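PDB 4O7J: CarG from Serratia, which probably contributes to intrinsic carbapenem resistance in Serratia and is a structural homologue of lysozyme inhibitors. Local coordinates for residues 105-110 / 144-149; 115-120 / 125-130. One frame throughout, in Å; residues are numbered along the deposited sequence.

Contact 1. Residues 105-110 / 144-149; sequences GKVSLT and DEAYQE
Val107 and Leu109 of the strand meet Ala146 and Tyr147 of the 3-10 segment 144-149 mainly through apolar side chains. Both strand residues send their side chains to the same side, toward the 3-10 segment, while Ser108 between them points the other way. The methyl of Ala146 comes down toward the strand and meets both. Its CB lies 3.7 Å from CG1 of Val107 and 4.2 Å from CD2 of Leu109. On Val107 it is the CG1 branch that does the touching: with CG1 trans to the backbone N (chi1 174°), this methyl is directed at the alanine, and CG2 is held on the side of the backbone N.

Leu109 uses its two branches differently. CD1 reaches the backbone of the 3-10 segment, with the carbonyl O of Ala146 3.9 Å away, an apolar approach to an oxygen already bonded within the segment by the amide N of Glu149 at 3.0 Å. CD2 turns to the tyrosine and comes within 4.1 Å of CE1 of Tyr147. It approaches the ring obliquely. The CB of Tyr147 starts away from the strand, but the ring swings back, bringing its CD1-CE1 side against the leucine. The phenol oxygen lies beyond this apolar patch and bonds to the main-chain O of Val92, which fixes the far end of the ring.

All four side chains are buried. Within the sheet, Val107 and Leu109 also pack on Ala94 of the neighbouring strand 88-96, and Leu109 on Val134 of strand 126-135. The 3-10 segment thus lies over one face of the four-stranded antiparallel sheet, with Tyr147 reaching as far as strand 78-85 at Asp79 and Arg81, while the Glu149 carboxylate ties the segment to the backbone of Gln137 and Arg138.

Contact 2. Residues 115-120 / 125-130; sequences KVSRDD and LYEWSM
The end of the beta hairpin formed by strands 107-116 and 126-135 is closed here by antiparallel main-chain pairing. Lys115 and Glu127 form a hydrogen-bonded pair, with the amide N of Lys115 2.9 Å from O of Glu127 and the amide N of Glu127 3.0 Å from O of Lys115. One step nearer the loop, Val116 faces Tyr126 in a non-hydrogen-bonded pair. A further bond, from N of Ser117 to O of Leu125 at 2.8 Å, carries the pairing past the regular strands; its donor is tilted 21° from the carbonyl plane.

Side chains sort by face. On that of Lys115, the extended lysine chain runs beside Glu127, pointing the same way, and its CD also packs on CB of Ser129. Glu127 has CG between its backbone N and carbonyl carbon (chi1 76°), which brings the carboxylate alongside the lysine. The charges stay apart: NZ of Lys115 and OE2 of Glu127 are 4.4 Å from each other, beyond a salt bridge but probably close enough for a weak attraction.

On the face of Val116 and Tyr126, the valine CG2 meets the phenol ring at its edge, 3.9 Å from CD1 of Tyr126. Within the same segment, CG of the preceding Leu125 lies 3.7 Å above the centre of one face of the Tyr126 ring. The leucine methyls in turn lie against one face of the Arg118 guanidinium, CD1 displaced toward its rim, and the guanidinium plane is turned 85° from the ring; NH2 of Arg118 is 3.9 Å from CD2 of Leu125.

Asn32 of the second subunit hydrogen-bonds O of Ser117, and Asp30 of that subunit packs on Leu125, so the hairpin end also belongs to the dimer contact. Alternating side-chain faces, with paired main-chain bonds running toward the connecting loop, are characteristic of an antiparallel beta hairpin.

Both contacts use strand 107-116, at its two ends, and their centres are about 26 Å apart on opposite sides of the chain's centre. Contact 1 is core: every touching residue is buried, and the segments meet through apolar side chains as the 3-10 segment 144-149 settles on the sheet. Contact 2 is partly exposed, joins the two arms of a hairpin near its connecting loop, and depends on main-chain hydrogen bonds flanked by charged and aromatic groups; it alone of the two also meets the second subunit. Along the chain, contact 2 falls between the two segments of contact 1. They touch where CG2 of Thr110 packs 3.6 Å from SD of Met130, across neighbouring strands.

Contact 1. Residues 105-110 / 144-149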
loop_
_atom_site.group_PDB
_atom_site.type_symbol
_atom_site.label_atom_id
_atom_site.label_comp_id
_atom_site.label_asym_id
_atom_site.label_seq_id
_atom_site.Cartn_x
_atom_site.Cartn_y
_atom_site.Cartn_z
ATOM N N GLY A 105 20.490 -5.946 21.756
ATOM C CA GLY A 105 21.130 -4.656 21.450
ATOM C C GLY A 105 20.193 -3.448 21.572
ATOM O O GLY A 105 19.024 -3.585 21.945
ATOM N N LYS A 106 20.725 -2.293 21.237
ATOM C CA LYS A 106 19.976 -1.052 21.370
ATOM C C LYS A 106 18.851 -0.939 20.363
ATOM O O LYS A 106 18.927 -1.488 19.258
ATOM C CB LYS A 106 20.867 0.202 21.183
ATOM C CG LYS A 106 21.800 0.482 22.344
ATOM C CD LYS A 106 22.487 1.827 22.051
ATOM C CE LYS A 106 23.690 2.028 22.933
ATOM N NZ LYS A 106 23.271 2.386 24.306
ATOM N N VAL A 107 17.770 -0.322 20.796
ATOM C CA VAL A 107 16.597 -0.177 19.983
ATOM C C VAL A 107 16.255 1.296 20.052
ATOM O O VAL A 107 16.232 1.864 21.174
ATOM C CB VAL A 107 15.368 -1.031 20.472
ATOM C CG1 VAL A 107 14.147 -0.692 19.624
ATOM C CG2 VAL A 107 15.636 -2.511 20.475
ATOM N N SER A 108 15.976 1.932 18.908
ATOM C CA SER A 108 15.437 3.272 18.842
ATOM C C SER A 108 13.946 3.278 18.636
ATOM O O SER A 108 13.406 2.372 17.969
ATOM C CB SER A 108 16.050 4.122 17.721
ATOM O OG SER A 108 15.840 3.606 16.464
ATOM N N LEU A 109 13.302 4.338 19.151
ATOM C CA LEU A 109 11.862 4.533 18.968
ATOM C C LEU A 109 11.629 5.836 18.347
ATOM O O LEU A 109 12.015 6.850 18.936
ATOM C CB LEU A 109 11.125 4.422 20.290
ATOM C CG LEU A 109 11.109 3.081 21.023
ATOM C CD1 LEU A 109 10.816 3.302 22.499
ATOM C CD2 LEU A 109 10.151 2.055 20.396
ATOM N N THR A 110 11.115 5.804 17.094
ATOM C CA THR A 110 10.852 7.013 16.301
ATOM C C THR A 110 9.353 7.222 16.378
ATOM O O THR A 110 8.564 6.325 16.062
ATOM C CB THR A 110 11.305 6.915 14.863
ATOM O OG1 THR A 110 12.651 6.512 14.881
ATOM C CG2 THR A 110 11.131 8.231 14.133
ATOM N N ASP A 144 10.171 -5.071 18.933
ATOM C CA ASP A 144 8.847 -4.882 19.508
ATOM C C ASP A 144 8.873 -4.946 21.064
ATOM O O ASP A 144 7.967 -4.398 21.705
ATOM C CB ASP A 144 7.864 -5.926 18.995
ATOM C CG ASP A 144 8.381 -7.311 19.184
ATOM O OD1 ASP A 144 9.450 -7.585 18.606
ATOM O OD2 ASP A 144 7.777 -8.086 19.935
ATOM N N GLU A 145 9.912 -5.542 21.624
ATOM C CA GLU A 145 10.006 -5.546 23.073
ATOM C C GLU A 145 10.140 -4.127 23.683
ATOM O O GLU A 145 9.745 -3.925 24.794
ATOM C CB GLU A 145 11.101 -6.462 23.542
ATOM C CG GLU A 145 10.916 -7.951 23.326
ATOM C CD GLU A 145 12.199 -8.634 23.776
ATOM O OE1 GLU A 145 13.039 -8.889 22.938
ATOM O OE2 GLU A 145 12.404 -8.720 25.011
ATOM N N ALA A 146 10.723 -3.194 22.944
ATOM C CA ALA A 146 10.950 -1.848 23.411
ATOM C C ALA A 146 9.639 -1.062 23.566
ATOM O O ALA A 146 9.608 -0.033 24.181
ATOM C CB ALA A 146 11.897 -1.097 22.497
ATOM N N TYR A 147 8.542 -1.555 23.006
ATOM C CA TYR A 147 7.242 -0.805 23.109
ATOM C C TYR A 147 6.772 -0.825 24.578
ATOM O O TYR A 147 5.945 -0.017 24.981
ATOM C CB TYR A 147 6.134 -1.413 22.236
ATOM C CG TYR A 147 6.323 -1.159 20.771
ATOM C CD1 TYR A 147 6.446 0.125 20.295
ATOM C CD2 TYR A 147 6.364 -2.169 19.869
ATOM C CE1 TYR A 147 6.701 0.388 18.994
ATOM C CE2 TYR A 147 6.575 -1.913 18.554
ATOM C CZ TYR A 147 6.736 -0.615 18.108
ATOM O OH TYR A 147 6.881 -0.395 16.764
ATOM N N GLN A 148 7.328 -1.716 25.366
ATOM C CA GLN A 148 7.030 -1.722 26.829
ATOM C C GLN A 148 7.463 -0.405 27.485
ATOM O O GLN A 148 6.959 -0.059 28.559
ATOM C CB GLN A 148 7.747 -2.913 27.464
ATOM C CG GLN A 148 7.344 -4.258 26.790
ATOM C CD GLN A 148 8.283 -5.485 26.914
ATOM O OE1 GLN A 148 9.486 -5.377 27.148
ATOM N NE2 GLN A 148 7.692 -6.678 26.704
ATOM N N GLU A 149 8.411 0.337 26.893
ATOM C CA GLU A 149 8.848 1.603 27.461
ATOM C C GLU A 149 8.010 2.810 26.969
ATOM O O GLU A 149 8.254 3.931 27.390
ATOM C CB GLU A 149 10.329 1.885 27.127
ATOM C CG GLU A 149 11.247 0.732 27.522
ATOM C CD GLU A 149 12.764 1.049 27.403
ATOM O OE1 GLU A 149 13.129 2.215 27.302
ATOM O OE2 GLU A 149 13.570 0.066 27.357
#

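Contact 2. Residues 115-120 / 125-130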
loop_
_atom_site.group_PDB
_atom_site.type_symbol
_atom_site.label_atom_id
_atom_site.label_comp_id
_atom_site.label_asym_id
_atom_site.label_seq_id
_atom_site.Cartn_x
_atom_site.Cartn_y
_atom_site.Cartn_z
ATOM N N LYS A 115 0.514 14.916 10.233
ATOM C CA LYS A 115 0.784 16.291 9.715
ATOM C C LYS A 115 0.122 16.539 8.359
ATOM O O LYS A 115 0.272 15.757 7.389
ATOM C CB LYS A 115 2.264 16.551 9.622
ATOM C CG LYS A 115 2.629 17.949 9.082
ATOM C CD LYS A 115 4.095 18.232 9.071
ATOM C CE LYS A 115 4.317 19.737 8.918
ATOM N NZ LYS A 115 5.697 19.999 8.425
ATOM N N VAL A 116 -0.659 17.613 8.298
ATOM C CA VAL A 116 -1.260 18.055 7.024
ATOM C C VAL A 116 -0.509 19.226 6.425
ATOM O O VAL A 116 -0.166 20.171 7.159
ATOM C CB VAL A 116 -2.698 18.488 7.247
ATOM C CG1 VAL A 116 -3.407 18.754 5.917
ATOM C CG2 VAL A 116 -3.418 17.415 7.990
ATOM N N SER A 117 -0.215 19.171 5.125
ATOM C CA SER A 117 0.618 20.210 4.464
ATOM C C SER A 117 -0.206 20.639 3.253
ATOM O O SER A 117 -0.177 20.014 2.230
ATOM C CB SER A 117 2.003 19.689 4.078
ATOM O OG SER A 117 2.785 19.226 5.192
ATOM N N ARG A 118 -1.054 21.657 3.434
ATOM C CA ARG A 118 -2.124 21.914 2.461
ATOM C C ARG A 118 -1.624 22.800 1.346
ATOM O O ARG A 118 -0.957 23.735 1.627
ATOM C CB ARG A 118 -3.331 22.568 3.138
ATOM C CG ARG A 118 -4.626 22.477 2.319
ATOM C CD ARG A 118 -5.645 21.571 2.963
ATOM N NE ARG A 118 -6.329 20.749 1.948
ATOM C CZ ARG A 118 -7.027 19.648 2.225
ATOM N NH1 ARG A 118 -7.176 19.231 3.487
ATOM N NH2 ARG A 118 -7.587 18.960 1.237
ATOM N N ASP A 119 -1.942 22.466 0.092
ATOM C CA ASP A 119 -1.566 23.259 -1.116
ATOM C C ASP A 119 -0.055 23.604 -1.210
ATOM O O ASP A 119 0.337 24.634 -1.793
ATOM C CB ASP A 119 -2.464 24.520 -1.236
ATOM N N ASP A 120 0.781 22.725 -0.647
ATOM C CA ASP A 120 2.224 22.948 -0.503
ATOM C C ASP A 120 2.959 22.127 -1.571
ATOM O O ASP A 120 2.664 20.944 -1.744
ATOM C CB ASP A 120 2.653 22.511 0.914
ATOM C CG ASP A 120 3.626 23.467 1.572
ATOM O OD1 ASP A 120 3.184 24.301 2.406
ATOM O OD2 ASP A 120 4.841 23.354 1.283
ATOM N N LEU A 125 0.243 15.822 1.132
ATOM C CA LEU A 125 -0.809 16.494 1.824
ATOM C C LEU A 125 -0.956 15.930 3.244
ATOM O O LEU A 125 -1.079 16.700 4.236
ATOM C CB LEU A 125 -2.112 16.290 1.090
ATOM C CG LEU A 125 -3.346 16.856 1.757
ATOM C CD1 LEU A 125 -3.147 18.330 2.052
ATOM C CD2 LEU A 125 -4.532 16.596 0.864
ATOM N N TYR A 126 -0.913 14.592 3.332
ATOM C CA TYR A 126 -1.022 13.880 4.635
ATOM C C TYR A 126 0.173 12.986 4.829
ATOM O O TYR A 126 0.480 12.117 3.969
ATOM C CB TYR A 126 -2.269 13.007 4.691
ATOM C CG TYR A 126 -3.556 13.740 4.431
ATOM C CD1 TYR A 126 -4.006 14.758 5.266
ATOM C CD2 TYR A 126 -4.321 13.413 3.358
ATOM C CE1 TYR A 126 -5.209 15.400 5.039
ATOM C CE2 TYR A 126 -5.472 14.097 3.077
ATOM C CZ TYR A 126 -5.918 15.086 3.928
ATOM O OH TYR A 126 -7.098 15.705 3.678
ATOM N N GLU A 127 0.899 13.197 5.938
ATOM C CA GLU A 127 2.086 12.380 6.242
ATOM C C GLU A 127 2.281 12.148 7.751
ATOM O O GLU A 127 1.714 12.846 8.568
ATOM C CB GLU A 127 3.374 12.993 5.645
ATOM C CG GLU A 127 3.803 14.170 6.471
ATOM C CD GLU A 127 4.865 15.082 5.834
ATOM O OE1 GLU A 127 5.315 14.836 4.685
ATOM O OE2 GLU A 127 5.194 16.075 6.539
ATOM N N TRP A 128 3.098 11.153 8.070
ATOM C CA TRP A 128 3.590 10.909 9.409
ATOM C C TRP A 128 4.924 11.681 9.522
ATOM O O TRP A 128 5.900 11.448 8.776
ATOM C CB TRP A 128 3.813 9.451 9.615
ATOM C CG TRP A 128 2.563 8.682 9.752
ATOM C CD1 TRP A 128 2.048 7.857 8.850
ATOM C CD2 TRP A 128 1.653 8.712 10.868
ATOM N NE1 TRP A 128 0.895 7.331 9.308
ATOM C CE2 TRP A 128 0.597 7.841 10.538
ATOM C CE3 TRP A 128 1.598 9.418 12.074
ATOM C CZ2 TRP A 128 -0.438 7.591 11.390
ATOM C CZ3 TRP A 128 0.557 9.205 12.940
ATOM C CH2 TRP A 128 -0.490 8.290 12.595
ATOM N N SER A 129 4.930 12.669 10.416
ATOM C CA SER A 129 6.040 13.544 10.550
ATOM C C SER A 129 6.766 13.237 11.823
ATOM O O SER A 129 6.170 13.201 12.892
ATOM C CB SER A 129 5.556 15.015 10.592
ATOM O OG SER A 129 6.615 15.915 10.875
ATOM N N MET A 130 8.076 13.051 11.730
ATOM C CA MET A 130 8.852 12.680 12.905
ATOM C C MET A 130 8.779 13.768 13.985
ATOM O O MET A 130 9.021 14.933 13.708
ATOM C CB MET A 130 10.306 12.371 12.520
ATOM C CG MET A 130 11.097 11.941 13.742
ATOM S SD MET A 130 12.737 11.371 13.384
ATOM C CE MET A 130 13.289 12.497 12.100
#